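Local coordinates for Ice-binding protein (Leucosporidium, PDB 3UYU) that binds to the surface of ice crystals and inhibits their growth, lowering the freezing point slightly and conferring freeze tolerance, at residues K192-L197 against E212-K217; F14-K19 against S28-D33; I169-G174 against A183-V188. The protein carries 2 engineered substitutions. One frame throughout, in Å; residues are numbered along the deposited sequence.

Interaction 1. Residues K192-L197 against E212-K217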
ATOM      1  N   LYS A 192      -7.961  15.865   8.384  1.00 12.82           N
ATOM      2  CA  LYS A 192      -8.529  15.003   9.423  1.00 15.41           C
ATOM      3  C   LYS A 192     -10.041  14.953   9.451  1.00 15.86           C
ATOM      4  O   LYS A 192     -10.630  13.926   9.828  1.00 16.35           O
ATOM      5  CB  LYS A 192      -7.912  15.301  10.789  1.00 16.50           C
ATOM      6  CG  LYS A 192      -8.253  14.210  11.773  1.00 18.83           C
ATOM      7  CD  LYS A 192      -8.426  14.720  13.143  1.00 29.35           C
ATOM      8  CE  LYS A 192      -8.281  13.571  14.144  1.00 32.14           C
ATOM      9  NZ  LYS A 192      -7.437  12.517  13.498  1.00 33.05           N
ATOM     10  N   ARG A 193     -10.678  16.061   9.090  1.00 15.87           N
ATOM     11  CA  ARG A 193     -12.143  16.163   9.186  1.00 15.52           C
ATOM     12  C   ARG A 193     -12.668  16.647   7.853  1.00 15.82           C
ATOM     13  O   ARG A 193     -12.157  16.256   6.804  1.00 15.09           O
ATOM     14  CB  ARG A 193     -12.536  17.077  10.352  1.00 15.98           C
ATOM     15  CG  ARG A 193     -12.001  16.530  11.742  1.00 16.58           C
ATOM     16  CD  ARG A 193     -12.380  17.467  12.845  1.00 25.80           C
ATOM     17  NE  ARG A 193     -12.923  16.715  13.973  1.00 37.68           N
ATOM     18  CZ  ARG A 193     -13.670  17.266  14.940  1.00 42.32           C
ATOM     19  NH1 ARG A 193     -13.928  18.580  14.917  1.00 44.48           N
ATOM     20  NH2 ARG A 193     -14.146  16.512  15.940  1.00 44.52           N
ATOM     21  N   PHE A 194     -13.662  17.530   7.873  1.00 14.34           N
ATOM     22  CA  PHE A 194     -14.477  17.782   6.702  1.00 15.74           C
ATOM     23  C   PHE A 194     -13.698  18.660   5.709  1.00 15.09           C
ATOM     24  O   PHE A 194     -12.917  19.491   6.142  1.00 16.22           O
ATOM     25  CB  PHE A 194     -15.713  18.572   7.156  1.00 17.78           C
ATOM     26  CG  PHE A 194     -16.968  18.207   6.439  1.00 19.89           C
ATOM     27  CD1 PHE A 194     -17.196  18.644   5.117  1.00 22.84           C
ATOM     28  CD2 PHE A 194     -17.944  17.436   7.061  1.00 23.66           C
ATOM     29  CE1 PHE A 194     -18.347  18.340   4.438  1.00 23.77           C
ATOM     30  CE2 PHE A 194     -19.128  17.128   6.385  1.00 26.43           C
ATOM     31  CZ  PHE A 194     -19.328  17.587   5.062  1.00 26.53           C
ATOM     32  N   VAL A 195     -13.884  18.428   4.406  1.00 14.39           N
ATOM     33  CA  VAL A 195     -13.393  19.380   3.349  1.00 14.04           C
ATOM     34  C   VAL A 195     -14.565  19.777   2.485  1.00 13.24           C
ATOM     35  O   VAL A 195     -15.292  18.910   1.952  1.00 12.73           O
ATOM     36  CB  VAL A 195     -12.334  18.702   2.443  1.00 13.44           C
ATOM     37  CG1 VAL A 195     -11.805  19.708   1.358  1.00 13.11           C
ATOM     38  CG2 VAL A 195     -11.149  18.208   3.255  1.00 15.09           C
ATOM     39  N   THR A 196     -14.741  21.107   2.306  1.00 13.58           N
ATOM     40  CA  THR A 196     -15.759  21.639   1.384  1.00 13.62           C
ATOM     41  C   THR A 196     -15.080  22.480   0.329  1.00 11.46           C
ATOM     42  O   THR A 196     -14.347  23.398   0.708  1.00 13.29           O
ATOM     43  CB  THR A 196     -16.697  22.572   2.154  1.00 13.94           C
ATOM     44  OG1 THR A 196     -17.296  21.802   3.219  1.00 17.05           O
ATOM     45  CG2 THR A 196     -17.842  23.118   1.252  1.00 14.89           C
ATOM     46  N   LEU A 197     -15.350  22.142  -0.920  1.00 12.21           N
ATOM     47  CA  LEU A 197     -14.878  22.981  -2.013  1.00 12.38           C
ATOM     48  C   LEU A 197     -16.112  23.771  -2.446  1.00 10.47           C
ATOM     49  O   LEU A 197     -17.008  23.193  -3.058  1.00 11.80           O
ATOM     50  CB  LEU A 197     -14.264  22.190  -3.184  1.00 13.12           C
ATOM     51  CG  LEU A 197     -12.969  21.382  -2.884  1.00 16.38           C
ATOM     52  CD1 LEU A 197     -12.371  21.075  -4.290  1.00 17.34           C
ATOM     53  CD2 LEU A 197     -11.983  21.813  -1.847  1.00 19.17           C
ATOM     54  N   GLU A 212     -15.572  13.410   5.504  1.00 13.76           N
ATOM     55  CA  GLU A 212     -16.396  13.683   4.292  1.00 12.97           C
ATOM     56  C   GLU A 212     -15.813  14.815   3.436  1.00 12.50           C
ATOM     57  O   GLU A 212     -15.209  15.761   3.959  1.00 13.00           O
ATOM     58  CB  GLU A 212     -17.801  14.138   4.804  1.00 15.98           C
ATOM     59  CG  GLU A 212     -18.784  14.579   3.741  1.00 22.46           C
ATOM     60  CD  GLU A 212     -19.656  13.444   3.207  1.00 27.37           C
ATOM     61  OE1 GLU A 212     -19.659  12.375   3.871  1.00 30.27           O
ATOM     62  OE2 GLU A 212     -20.352  13.624   2.152  1.00 26.76           O
ATOM     63  N   VAL A 213     -16.051  14.689   2.147  1.00 12.44           N
ATOM     64  CA  VAL A 213     -15.695  15.763   1.163  1.00 12.28           C
ATOM     65  C   VAL A 213     -16.958  16.254   0.480  1.00 12.67           C
ATOM     66  O   VAL A 213     -17.740  15.456  -0.048  1.00 13.17           O
ATOM     67  CB  VAL A 213     -14.670  15.242   0.112  1.00 11.96           C
ATOM     68  CG1 VAL A 213     -14.420  16.324  -1.009  1.00 13.19           C
ATOM     69  CG2 VAL A 213     -13.395  14.827   0.810  1.00 11.62           C
ATOM     70  N   ALA A 214     -17.206  17.573   0.559  1.00 12.90           N
ATOM     71  CA  ALA A 214     -18.320  18.137  -0.153  1.00 13.79           C
ATOM     72  C   ALA A 214     -17.838  19.040  -1.299  1.00 12.80           C
ATOM     73  O   ALA A 214     -17.020  19.968  -1.062  1.00 14.53           O
ATOM     74  CB  ALA A 214     -19.200  18.930   0.815  1.00 14.69           C
ATOM     75  N   LEU A 215     -18.328  18.752  -2.501  1.00 12.69           N
ATOM     76  CA  LEU A 215     -17.968  19.527  -3.711  1.00 13.39           C
ATOM     77  C   LEU A 215     -19.193  20.384  -4.072  1.00 14.74           C
ATOM     78  O   LEU A 215     -20.309  19.864  -4.117  1.00 15.19           O
ATOM     79  CB  LEU A 215     -17.701  18.617  -4.860  1.00 14.24           C
ATOM     80  CG  LEU A 215     -16.547  17.650  -4.515  1.00 14.20           C
ATOM     81  CD1 LEU A 215     -16.480  16.788  -5.685  1.00 13.37           C
ATOM     82  CD2 LEU A 215     -15.171  18.352  -4.152  1.00 16.92           C
ATOM     83  N   GLN A 216     -18.966  21.652  -4.365  1.00 13.08           N
ATOM     84  CA  GLN A 216     -20.049  22.554  -4.861  1.00 13.08           C
ATOM     85  C   GLN A 216     -19.613  23.074  -6.253  1.00 11.63           C
ATOM     86  O   GLN A 216     -18.790  24.016  -6.349  1.00 14.00           O
ATOM     87  CB  GLN A 216     -20.233  23.677  -3.854  1.00 13.34           C
ATOM     88  CG  GLN A 216     -20.790  23.281  -2.527  1.00 16.01           C
ATOM     89  CD  GLN A 216     -20.793  24.392  -1.476  1.00 17.29           C
ATOM     90  OE1 GLN A 216     -20.512  25.591  -1.746  1.00 20.69           O
ATOM     91  NE2 GLN A 216     -21.099  24.004  -0.230  1.00 18.29           N
ATOM     92  N   LYS A 217     -20.091  22.422  -7.305  1.00 11.08           N
ATOM     93  CA  LYS A 217     -19.745  22.817  -8.699  1.00 11.83           C
ATOM     94  C   LYS A 217     -18.217  23.010  -8.793  1.00 14.12           C
ATOM     95  O   LYS A 217     -17.679  24.038  -9.273  1.00 13.36           O
ATOM     96  CB  LYS A 217     -20.474  24.128  -9.104  1.00 13.98           C
ATOM     97  CG  LYS A 217     -21.932  23.946  -9.069  1.00 15.38           C
ATOM     98  CD  LYS A 217     -22.659  25.129  -9.731  1.00 18.31           C
ATOM     99  CE  LYS A 217     -24.154  25.037  -9.562  1.00 21.31           C
ATOM    100  NZ  LYS A 217     -24.626  24.232 -10.678  1.00 23.27           N
TER

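Interaction 2. Residues F14-K19 against S28-D33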
ATOM      1  N   PHE A  14      -5.617   8.549  -6.475  1.00  9.70           N
ATOM      2  CA  PHE A  14      -6.966   9.162  -6.277  1.00  8.00           C
ATOM      3  C   PHE A  14      -6.897  10.680  -6.338  1.00  9.93           C
ATOM      4  O   PHE A  14      -6.072  11.344  -5.666  1.00 10.13           O
ATOM      5  CB  PHE A  14      -7.594   8.737  -4.901  1.00  9.99           C
ATOM      6  CG  PHE A  14      -8.033   7.304  -4.844  1.00  9.53           C
ATOM      7  CD1 PHE A  14      -7.097   6.268  -4.597  1.00 10.86           C
ATOM      8  CD2 PHE A  14      -9.373   6.963  -5.104  1.00 10.74           C
ATOM      9  CE1 PHE A  14      -7.499   4.946  -4.619  1.00 10.70           C
ATOM     10  CE2 PHE A  14      -9.776   5.657  -5.111  1.00 12.80           C
ATOM     11  CZ  PHE A  14      -8.793   4.602  -4.894  1.00 10.33           C
ATOM     12  N   ALA A  15      -7.891  11.212  -7.055  1.00  9.50           N
ATOM     13  CA  ALA A  15      -8.175  12.640  -6.887  1.00  9.79           C
ATOM     14  C   ALA A  15      -8.841  13.034  -5.587  1.00  9.91           C
ATOM     15  O   ALA A  15      -8.523  14.057  -5.017  1.00 10.83           O
ATOM     16  CB  ALA A  15      -9.032  13.117  -8.084  1.00 10.76           C
ATOM     17  N   ILE A  16      -9.790  12.200  -5.151  1.00 10.92           N
ATOM     18  CA  ILE A  16     -10.495  12.421  -3.899  1.00 10.16           C
ATOM     19  C   ILE A  16     -10.650  11.038  -3.234  1.00 10.15           C
ATOM     20  O   ILE A  16     -11.060  10.077  -3.906  1.00 10.33           O
ATOM     21  CB  ILE A  16     -11.922  12.999  -4.167  1.00 12.00           C
ATOM     22  CG1 ILE A  16     -11.837  14.318  -4.928  1.00 12.05           C
ATOM     23  CG2 ILE A  16     -12.594  13.310  -2.841  1.00 12.78           C
ATOM     24  CD1 ILE A  16     -13.226  14.898  -5.249  1.00 13.36           C
ATOM     25  N   LEU A  17     -10.267  10.959  -1.969  1.00  9.73           N
ATOM     26  CA  LEU A  17     -10.460   9.753  -1.171  1.00 10.22           C
ATOM     27  C   LEU A  17     -11.001  10.158   0.171  1.00 10.26           C
ATOM     28  O   LEU A  17     -10.482  11.058   0.770  1.00 11.04           O
ATOM     29  CB  LEU A  17      -9.114   9.006  -1.003  1.00 10.73           C
ATOM     30  CG  LEU A  17      -9.183   7.625  -0.306  1.00  9.24           C
ATOM     31  CD1 LEU A  17      -9.884   6.587  -1.181  1.00 11.43           C
ATOM     32  CD2 LEU A  17      -7.746   7.165  -0.066  1.00 14.62           C
ATOM     33  N   ALA A  18     -12.083   9.502   0.619  1.00 10.33           N
ATOM     34  CA  ALA A  18     -12.722   9.890   1.865  1.00 11.00           C
ATOM     35  C   ALA A  18     -13.200   8.671   2.610  1.00 13.30           C
ATOM     36  O   ALA A  18     -13.494   7.678   2.021  1.00 14.31           O
ATOM     37  CB  ALA A  18     -13.919  10.896   1.637  1.00 13.06           C
ATOM     38  N   LYS A  19     -13.314   8.812   3.907  1.00 13.16           N
ATOM     39  CA  LYS A  19     -13.764   7.642   4.715  1.00 13.85           C
ATOM     40  C   LYS A  19     -15.259   7.578   4.897  1.00 14.30           C
ATOM     41  O   LYS A  19     -15.814   6.483   5.072  1.00 13.91           O
ATOM     42  CB  LYS A  19     -13.061   7.677   6.080  1.00 13.61           C
ATOM     43  CG  LYS A  19     -11.537   7.322   5.977  1.00 13.62           C
ATOM     44  CD  LYS A  19     -10.890   7.146   7.343  1.00 16.68           C
ATOM     45  CE  LYS A  19     -11.273   5.803   7.871  1.00 17.08           C
ATOM     46  NZ  LYS A  19     -10.459   5.702   9.174  1.00 21.12           N
ATOM     47  N   SER A  28     -19.836  19.261 -10.809  1.00 14.37           N
ATOM     48  CA  SER A  28     -18.418  19.220 -10.517  1.00 12.74           C
ATOM     49  C   SER A  28     -17.684  18.569 -11.703  1.00 12.21           C
ATOM     50  O   SER A  28     -18.239  17.936 -12.613  1.00 12.41           O
ATOM     51  CB  SER A  28     -18.183  18.423  -9.252  1.00 12.05           C
ATOM     52  OG  SER A  28     -18.731  19.127  -8.148  1.00 12.12           O
ATOM     53  N   ALA A  29     -16.357  18.720 -11.674  1.00 11.44           N
ATOM     54  CA  ALA A  29     -15.491  18.196 -12.722  1.00 11.51           C
ATOM     55  C   ALA A  29     -14.153  17.682 -12.163  1.00 10.86           C
ATOM     56  O   ALA A  29     -13.215  18.462 -11.867  1.00 11.69           O
ATOM     57  CB  ALA A  29     -15.207  19.305 -13.787  1.00 12.91           C
ATOM     58  N   ILE A  30     -14.077  16.360 -12.013  1.00 10.83           N
ATOM     59  CA  ILE A  30     -12.982  15.754 -11.295  1.00 11.08           C
ATOM     60  C   ILE A  30     -12.199  14.982 -12.345  1.00 10.26           C
ATOM     61  O   ILE A  30     -12.751  14.141 -13.082  1.00 11.60           O
ATOM     62  CB  ILE A  30     -13.490  14.740 -10.195  1.00 11.58           C
ATOM     63  CG1 ILE A  30     -14.523  15.360  -9.263  1.00 12.94           C
ATOM     64  CG2 ILE A  30     -12.272  14.131  -9.469  1.00  9.79           C
ATOM     65  CD1 ILE A  30     -14.057  16.640  -8.618  1.00 16.14           C
ATOM     66  N   LEU A  31     -10.885  15.256 -12.440  1.00 10.26           N
ATOM     67  CA  LEU A  31     -10.001  14.464 -13.275  1.00 10.37           C
ATOM     68  C   LEU A  31      -9.142  13.559 -12.411  1.00  8.65           C
ATOM     69  O   LEU A  31      -8.244  14.031 -11.683  1.00 11.19           O
ATOM     70  CB  LEU A  31      -9.085  15.425 -14.096  1.00  9.45           C
ATOM     71  CG  LEU A  31      -8.014  14.732 -14.969  1.00 10.01           C
ATOM     72  CD1 LEU A  31      -8.456  13.708 -15.926  1.00 12.46           C
ATOM     73  CD2 LEU A  31      -7.181  15.819 -15.692  1.00 10.81           C
ATOM     74  N   GLY A  32      -9.474  12.273 -12.448  1.00 10.36           N
ATOM     75  CA  GLY A  32      -8.842  11.222 -11.573  1.00  9.47           C
ATOM     76  C   GLY A  32      -9.922  10.466 -10.865  1.00 11.64           C
ATOM     77  O   GLY A  32     -11.085  10.902 -10.798  1.00 12.23           O
ATOM     78  N   ASP A  33      -9.498   9.339 -10.278  1.00  9.40           N
ATOM     79  CA  ASP A  33     -10.476   8.463  -9.584  1.00  9.90           C
ATOM     80  C   ASP A  33     -10.917   9.052  -8.270  1.00  9.34           C
ATOM     81  O   ASP A  33     -10.209   9.824  -7.591  1.00 11.23           O
ATOM     82  CB  ASP A  33      -9.826   7.092  -9.323  1.00 10.65           C
ATOM     83  CG  ASP A  33      -9.480   6.363 -10.590  1.00 10.30           C
ATOM     84  OD1 ASP A  33      -9.931   6.693 -11.719  1.00 12.54           O
ATOM     85  OD2 ASP A  33      -8.657   5.347 -10.498  1.00 13.11           O
TER

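Interaction 3. Residues I169-G174 against A183-V188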
ATOM      1  N   ILE A 169       3.714  19.945  -2.465  1.00  8.78           N
ATOM      2  CA  ILE A 169       3.079  20.864  -1.492  1.00 10.81           C
ATOM      3  C   ILE A 169       2.045  20.000  -0.756  1.00 10.98           C
ATOM      4  O   ILE A 169       1.134  19.433  -1.395  1.00 11.72           O
ATOM      5  CB  ILE A 169       2.369  22.056  -2.222  1.00 11.92           C
ATOM      6  CG1 ILE A 169       3.435  22.956  -2.948  1.00 11.03           C
ATOM      7  CG2 ILE A 169       1.572  22.868  -1.266  1.00 13.49           C
ATOM      8  CD1 ILE A 169       2.783  24.028  -3.922  1.00 13.00           C
ATOM      9  N   ALA A 170       2.218  19.870   0.567  1.00 10.02           N
ATOM     10  CA  ALA A 170       1.266  19.079   1.380  1.00 10.41           C
ATOM     11  C   ALA A 170       0.767  19.854   2.567  1.00 10.41           C
ATOM     12  O   ALA A 170       1.572  20.472   3.271  1.00 13.12           O
ATOM     13  CB  ALA A 170       1.941  17.789   1.861  1.00 10.73           C
ATOM     14  N   PHE A 171      -0.562  19.828   2.757  1.00 11.05           N
ATOM     15  CA  PHE A 171      -1.201  20.509   3.868  1.00 12.50           C
ATOM     16  C   PHE A 171      -1.814  19.487   4.778  1.00 12.17           C
ATOM     17  O   PHE A 171      -2.763  18.787   4.400  1.00 14.01           O
ATOM     18  CB  PHE A 171      -2.342  21.415   3.327  1.00 12.43           C
ATOM     19  CG  PHE A 171      -1.888  22.742   2.715  1.00 12.56           C
ATOM     20  CD1 PHE A 171      -1.980  23.917   3.476  1.00 16.43           C
ATOM     21  CD2 PHE A 171      -1.461  22.826   1.376  1.00 18.79           C
ATOM     22  CE1 PHE A 171      -1.602  25.186   2.949  1.00 16.79           C
ATOM     23  CE2 PHE A 171      -1.043  24.090   0.828  1.00 15.48           C
ATOM     24  CZ  PHE A 171      -1.141  25.244   1.597  1.00 15.98           C
ATOM     25  N   GLN A 172      -1.317  19.435   6.011  1.00 13.51           N
ATOM     26  CA  GLN A 172      -1.943  18.527   7.005  1.00 11.38           C
ATOM     27  C   GLN A 172      -2.802  19.395   7.914  1.00 11.16           C
ATOM     28  O   GLN A 172      -2.274  20.330   8.505  1.00 12.50           O
ATOM     29  CB  GLN A 172      -0.818  17.876   7.818  1.00 11.38           C
ATOM     30  CG  GLN A 172      -1.323  17.105   9.131  1.00 14.08           C
ATOM     31  CD  GLN A 172      -1.346  18.004  10.349  1.00 13.96           C
ATOM     32  OE1 GLN A 172      -0.345  18.674  10.660  1.00 16.87           O
ATOM     33  NE2 GLN A 172      -2.482  17.979  11.097  1.00 14.70           N
ATOM     34  N   VAL A 173      -4.109  19.096   7.963  1.00 11.97           N
ATOM     35  CA  VAL A 173      -5.027  19.993   8.686  1.00 12.86           C
ATOM     36  C   VAL A 173      -5.870  19.189   9.668  1.00 14.69           C
ATOM     37  O   VAL A 173      -6.583  18.268   9.293  1.00 14.33           O
ATOM     38  CB  VAL A 173      -5.966  20.637   7.686  1.00 12.90           C
ATOM     39  CG1 VAL A 173      -6.898  21.660   8.358  1.00 12.91           C
ATOM     40  CG2 VAL A 173      -5.180  21.300   6.462  1.00 16.48           C
ATOM     41  N   GLY A 174      -5.879  19.661  10.923  1.00 14.17           N
ATOM     42  CA  GLY A 174      -6.576  18.899  12.023  1.00 16.71           C
ATOM     43  C   GLY A 174      -8.097  19.062  12.011  1.00 18.87           C
ATOM     44  O   GLY A 174      -8.819  18.108  12.344  1.00 20.51           O
ATOM     45  N   ALA A 183     -12.311  30.070  -5.456  1.00 13.41           N
ATOM     46  CA  ALA A 183     -10.897  30.069  -5.057  1.00 12.49           C
ATOM     47  C   ALA A 183     -10.173  28.927  -5.773  1.00 12.64           C
ATOM     48  O   ALA A 183     -10.781  28.008  -6.296  1.00 13.91           O
ATOM     49  CB  ALA A 183     -10.730  29.907  -3.547  1.00 12.82           C
ATOM     50  N   HIS A 184      -8.854  29.094  -5.890  1.00  9.56           N
ATOM     51  CA  HIS A 184      -8.014  28.062  -6.557  1.00 11.29           C
ATOM     52  C   HIS A 184      -6.886  27.612  -5.632  1.00 10.97           C
ATOM     53  O   HIS A 184      -6.030  28.411  -5.219  1.00 12.45           O
ATOM     54  CB  HIS A 184      -7.390  28.592  -7.856  1.00 11.57           C
ATOM     55  CG  HIS A 184      -6.477  27.592  -8.469  1.00 11.48           C
ATOM     56  ND1 HIS A 184      -6.948  26.460  -9.106  1.00 12.16           N
ATOM     57  CD2 HIS A 184      -5.141  27.500  -8.430  1.00 10.30           C
ATOM     58  CE1 HIS A 184      -5.918  25.709  -9.450  1.00 12.02           C
ATOM     59  NE2 HIS A 184      -4.806  26.311  -9.039  1.00 11.76           N
ATOM     60  N   PHE A 185      -6.893  26.306  -5.317  1.00 11.60           N
ATOM     61  CA  PHE A 185      -5.914  25.650  -4.477  1.00 11.03           C
ATOM     62  C   PHE A 185      -4.925  24.830  -5.311  1.00 10.72           C
ATOM     63  O   PHE A 185      -5.267  24.298  -6.376  1.00 10.66           O
ATOM     64  CB  PHE A 185      -6.731  24.738  -3.535  1.00 11.59           C
ATOM     65  CG  PHE A 185      -5.943  24.210  -2.330  1.00 10.72           C
ATOM     66  CD1 PHE A 185      -5.183  23.021  -2.431  1.00 13.80           C
ATOM     67  CD2 PHE A 185      -6.020  24.864  -1.108  1.00 16.90           C
ATOM     68  CE1 PHE A 185      -4.451  22.501  -1.303  1.00 15.91           C
ATOM     69  CE2 PHE A 185      -5.304  24.361   0.007  1.00 13.98           C
ATOM     70  CZ  PHE A 185      -4.534  23.203  -0.100  1.00 16.01           C
ATOM     71  N   GLU A 186      -3.688  24.762  -4.799  1.00  9.73           N
ATOM     72  CA  GLU A 186      -2.627  23.876  -5.360  1.00 10.23           C
ATOM     73  C   GLU A 186      -2.058  23.019  -4.200  1.00  9.57           C
ATOM     74  O   GLU A 186      -1.610  23.567  -3.207  1.00 10.08           O
ATOM     75  CB  GLU A 186      -1.440  24.696  -5.912  1.00 10.39           C
ATOM     76  CG  GLU A 186      -1.772  25.492  -7.143  1.00 11.11           C
ATOM     77  CD  GLU A 186      -1.694  24.689  -8.453  1.00 11.23           C
ATOM     78  OE1 GLU A 186      -0.824  23.826  -8.574  1.00 11.30           O
ATOM     79  OE2 GLU A 186      -2.511  24.963  -9.377  1.00 10.80           O
ATOM     80  N   GLY A 187      -2.019  21.707  -4.414  1.00  9.72           N
ATOM     81  CA  GLY A 187      -1.349  20.853  -3.406  1.00  9.78           C
ATOM     82  C   GLY A 187      -2.194  19.646  -3.030  1.00  9.02           C
ATOM     83  O   GLY A 187      -3.335  19.444  -3.472  1.00 11.33           O
ATOM     84  N   VAL A 188      -1.568  18.833  -2.164  1.00 10.63           N
ATOM     85  CA  VAL A 188      -2.206  17.672  -1.541  1.00 11.50           C
ATOM     86  C   VAL A 188      -2.846  18.060  -0.214  1.00 12.08           C
ATOM     87  O   VAL A 188      -2.159  18.582   0.677  1.00 13.13           O
ATOM     88  CB  VAL A 188      -1.161  16.549  -1.340  1.00 13.35           C
ATOM     89  CG1 VAL A 188      -1.823  15.334  -0.672  1.00  9.95           C
ATOM     90  CG2 VAL A 188      -0.582  16.116  -2.634  1.00 14.79           C
TER

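Interaction 1. Residues K192-L197 against E212-K217
F194 lies flat against the aliphatic part of E212, the side chains running side by side and pointing the same way. E212 CB sits over one face of the ring, 3.9 Å from its centroid, in a CH-pi contact displaced toward the rim. With CG anti to the backbone N of E212 (chi1 175°), the chain continues under the ring, bringing E212 CG to 3.3 Å from F194 CZ; a bend at chi2 then leaves the carboxylate plane 37° from that of the ring. A214 approaches differently: its CB lies in the ring plane at the edge, 3.8 Å from F194 CE1. With an alanine in place of F194, the E212 methylenes would probably lose the ring over them, and the A214 methyl its neighbour at the ring edge. Further along this face T196 CG2 meets Q216 NE2 at 3.7 Å. On the other face V195 and V213, then L197 and L215, pair in parallel register, with L197 CD1 3.9 Å from L215 CD2. Four backbone hydrogen bonds join the strands, among them A214 N to V195 O at 2.7 Å. Hydrocarbon thus lines the inner face; beside A214, probably an ice-binding residue, lie F194, T196 and Q216.

Interaction 2. Residues F14-K19 against S28-D33
A15 and I30 meet inside a right-handed beta-helix, where the chain leaves strand 29-31 and swings round a corner to start its next coil against strand 16-18. The tight part is centred on the methyl of A15, which points toward the corner and lies 3.7 Å from I30 CG2. G32 faces the same methyl with no side chain of its own; a beta carbon there would come within about 3.0 Å of A15 CB and would run into the carbonyl O of L31, so the turn depends on glycine twice over. Deeper in, I16 and I30 cross at about a right angle, their CD1 atoms 3.9 Å apart. F14 turns instead toward helix 76-96, resting on L80 and A83, while L17 CD1 sits over the centre of its ring. The loose side belongs to L31, which points away from A15 and is exposed. D33 bridges the two, its carboxylate OD1 turned to the backbone N of M66 and its carbonyl to A15 and I16. Across this contact that carbonyl takes both hydrogen bonds: A15 N donates to D33 O at 2.8 Å, in the carbonyl plane, and I16 N adds a weak bond to D33 O at 3.4 Å.

Interaction 3. Residues I169-G174 against A183-V188
One coil of the right-handed beta-helix closes where V188, just past the corner at G187, docks alongside A170 as a parallel neighbour. V188 N donates to I169 O at 2.9 Å, an almost straight bond (177°), and V188 O in turn accepts F171 N at 2.9 Å, so V188 is held through both its backbone polar groups. The corner itself is close-fitting. I169 CG2 comes to 3.8 Å from E186 O, and a beta carbon on G187 would come within about 3.0 Å of I169 CG2, besides colliding with the carbonyl O of E186. Inside the coil F171 and F185 reach for each other from opposite directions. F185 CG is anti to the backbone N (chi1 -165°), which carries the ring inward until F185 CZ lies over one face of F171, near the rim and 3.4 Å from F171 CD2. The planes differ by 54° and the centroids are 5.0 Å apart, an oblique meeting. F171 also stacks on F144 of the adjacent coil, and the ring of F185 meets that of F158. E186 OE2 accepts H184 NE2 at 2.7 Å through its anti lone pair, nearly in the imidazole plane, and N204 is a second donor to OE2. Aromatic residues repeated from coil to coil, with glycine at the corner between faces, build the layered interior of this beta-solenoid.

In the fold
All three contacts belong to the same beta-helix: interaction 1 pairs neighbouring strands along one face, and interactions 2 and 3 lie at corners. Interactions 1 and 2, with centres 11 Å apart, share a hydrophobic interior: L215 CD1 lies 3.8 Å from both I16 CD1 and I30 CD1. Interaction 3 is centred 13 Å from interaction 1; the chain runs on from V188 to K192, whose N probably bonds V173 O at 2.9 Å. Interactions 2 and 3 illustrate how a beta-helix can turn from one face to the next at a glycine corner. Of the inferred ice-binding residues, interaction 1 holds A214 and brings the side chain of E212 to about 5 Å from that of T45.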